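Local coordinates for protein DJ-1 homolog D (PDB 4OGG) that is a plant member of the DJ-1/PfpI family that carries two tandem DJ-1-like units in one chain, at residues F200-Y205 and F259-N264. Numbering follows the deposited sequence.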
loop_
_atom_site.group_PDB
_atom_site.type_symbol
_atom_site.label_atom_id
_atom_site.label_comp_id
_atom_site.label_asym_id
_atom_site.label_seq_id
_atom_site.Cartn_x
_atom_site.Cartn_y
_atom_site.Cartn_z
ATOM N N PHE C 200 24.228 -10.189 -15.375
ATOM C CA PHE C 200 23.671 -9.661 -14.131
ATOM C C PHE C 200 23.058 -10.786 -13.313
ATOM O O PHE C 200 22.206 -11.518 -13.810
ATOM C CB PHE C 200 22.576 -8.631 -14.426
ATOM C CG PHE C 200 23.072 -7.222 -14.531
ATOM C CD1 PHE C 200 24.013 -6.866 -15.492
ATOM C CD2 PHE C 200 22.582 -6.241 -13.674
ATOM C CE1 PHE C 200 24.458 -5.549 -15.599
ATOM C CE2 PHE C 200 23.018 -4.924 -13.772
ATOM C CZ PHE C 200 23.958 -4.576 -14.737
ATOM N N LEU C 201 23.495 -10.927 -12.064
ATOM C CA LEU C 201 22.948 -11.952 -11.181
ATOM C C LEU C 201 21.766 -11.323 -10.454
ATOM O O LEU C 201 21.945 -10.540 -9.520
ATOM C CB LEU C 201 24.005 -12.410 -10.177
ATOM C CG LEU C 201 25.179 -13.181 -10.784
ATOM C CD1 LEU C 201 26.261 -13.400 -9.742
ATOM C CD2 LEU C 201 24.668 -14.512 -11.327
ATOM N N CYS C 202 20.561 -11.666 -10.896
ATOM C CA CYS C 202 19.340 -11.117 -10.325
ATOM C C CYS C 202 18.587 -12.086 -9.424
ATOM O O CYS C 202 18.924 -13.269 -9.333
ATOM C CB CYS C 202 18.410 -10.655 -11.450
ATOM S SG CYS C 202 19.157 -9.455 -12.586
ATOM N N GLY C 203 17.556 -11.564 -8.765
ATOM C CA GLY C 203 16.740 -12.371 -7.879
ATOM C C GLY C 203 15.562 -11.567 -7.368
ATOM O O GLY C 203 15.520 -10.348 -7.533
ATOM N N ASP C 204 14.600 -12.236 -6.742
ATOM C CA ASP C 204 13.440 -11.533 -6.223
ATOM C C ASP C 204 13.818 -10.496 -5.178
ATOM O O ASP C 204 14.642 -10.744 -4.293
ATOM C CB ASP C 204 12.431 -12.513 -5.619
ATOM C CG ASP C 204 11.777 -13.394 -6.663
ATOM O OD1 ASP C 204 11.931 -13.105 -7.868
ATOM O OD2 ASP C 204 11.100 -14.371 -6.275
ATOM N N TYR C 205 13.205 -9.326 -5.308
ATOM C CA TYR C 205 13.401 -8.216 -4.397
ATOM C C TYR C 205 14.770 -7.553 -4.401
ATOM O O TYR C 205 15.212 -7.016 -3.390
ATOM C CB TYR C 205 12.998 -8.640 -2.984
ATOM C CG TYR C 205 11.569 -9.131 -2.950
ATOM C CD1 TYR C 205 10.506 -8.261 -3.201
ATOM C CD2 TYR C 205 11.282 -10.475 -2.733
ATOM C CE1 TYR C 205 9.195 -8.721 -3.240
ATOM C CE2 TYR C 205 9.977 -10.944 -2.770
ATOM C CZ TYR C 205 8.939 -10.065 -3.023
ATOM O OH TYR C 205 7.648 -10.535 -3.060
ATOM N N PHE C 259 11.081 -6.642 -12.862
ATOM C CA PHE C 259 12.173 -6.669 -13.825
ATOM C C PHE C 259 12.185 -7.981 -14.587
ATOM O O PHE C 259 12.117 -9.054 -13.990
ATOM C CB PHE C 259 13.501 -6.453 -13.097
ATOM C CG PHE C 259 14.693 -6.424 -14.003
ATOM C CD1 PHE C 259 15.322 -7.603 -14.384
ATOM C CD2 PHE C 259 15.184 -5.216 -14.486
ATOM C CE1 PHE C 259 16.425 -7.582 -15.232
ATOM C CE2 PHE C 259 16.287 -5.184 -15.335
ATOM C CZ PHE C 259 16.907 -6.370 -15.709
ATOM N N ALA C 260 12.272 -7.888 -15.911
ATOM C CA ALA C 260 12.263 -9.072 -16.766
ATOM C C ALA C 260 13.645 -9.650 -17.039
ATOM O O ALA C 260 14.557 -8.934 -17.453
ATOM C CB ALA C 260 11.567 -8.750 -18.084
ATOM N N LEU C 261 13.791 -10.952 -16.807
ATOM C CA LEU C 261 15.054 -11.635 -17.057
ATOM C C LEU C 261 15.192 -11.833 -18.562
ATOM O O LEU C 261 14.196 -11.823 -19.285
ATOM C CB LEU C 261 15.086 -12.988 -16.339
ATOM C CG LEU C 261 14.964 -12.939 -14.812
ATOM C CD1 LEU C 261 15.036 -14.346 -14.251
ATOM C CD2 LEU C 261 16.078 -12.075 -14.230
ATOM N N THR C 262 16.422 -12.021 -19.029
ATOM C CA THR C 262 16.672 -12.185 -20.458
ATOM C C THR C 262 17.296 -13.519 -20.843
ATOM O O THR C 262 17.162 -13.960 -21.985
ATOM C CB THR C 262 17.611 -11.086 -20.979
ATOM O OG1 THR C 262 18.910 -11.260 -20.398
ATOM C CG2 THR C 262 17.078 -9.705 -20.609
ATOM N N THR C 263 17.980 -14.157 -19.898
ATOM C CA THR C 263 18.646 -15.422 -20.181
ATOM C C THR C 263 18.335 -16.505 -19.154
ATOM O O THR C 263 17.963 -16.211 -18.018
ATOM C CB THR C 263 20.170 -15.224 -20.231
ATOM O OG1 THR C 263 20.473 -14.059 -21.009
ATOM C CG2 THR C 263 20.845 -16.434 -20.859
ATOM N N ASN C 264 18.488 -17.762 -19.559
ATOM C CA ASN C 264 18.231 -18.879 -18.660
ATOM C C ASN C 264 19.482 -19.175 -17.843
ATOM O O ASN C 264 20.578 -19.305 -18.389
ATOM C CB ASN C 264 17.822 -20.130 -19.446
ATOM C CG ASN C 264 16.610 -19.899 -20.325
ATOM O OD1 ASN C 264 15.676 -19.196 -19.945
ATOM N ND2 ASN C 264 16.613 -20.506 -21.505
#
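Cys-202 and Leu-261 take nearly the same first torsion, chi1 -56° in the cysteine, which lays the sulfur of one and CG of the other beside their own backbone nitrogens and across from their carbonyl carbons. From there Leu-261 runs on extended and its CD2 methyl reaches CB of Cys-202, at 3.9 Å. Phe-259 comes in differently: CG stands opposite the backbone N (chi1 -178°), and the ring reaches the same cysteine by its CE1 corner, 4.2 Å from SG. That sulfur lies obliquely to the ring, 5.1 Å from the centroid and 44° off the normal, a Cys sulfur-aromatic contact. Cys-202 is thus touched at two atoms, CB by the leucine methyl and SG by the phenylalanine, both from the one chain segment.

All three residues are buried, and what joins them is van der Waals packing and the sulfur-aromatic contact, small in area, about 99 Å² over both sides; the backbones stay well apart, with CA of Cys-202 and CA of Leu-261 8.0 Å from each other. The contact bridges two sheets of the second DJ-1/PfpI unit, since Cys-202 directly follows strand 197-201 of the six-stranded mixed sheet, whereas 259-260 pairs antiparallel with strand 237-244 in the smaller one. Helix 208-221 covers this seam: Phe-259 packs on its Val-211 and Lys-212 and meets Phe-215 edge-to-face, as does the neighbouring Phe-200. Strand 224-228 lines it through Ala-227 against Phe-259 and a backbone hydrogen bond between Val-228 and Cys-202.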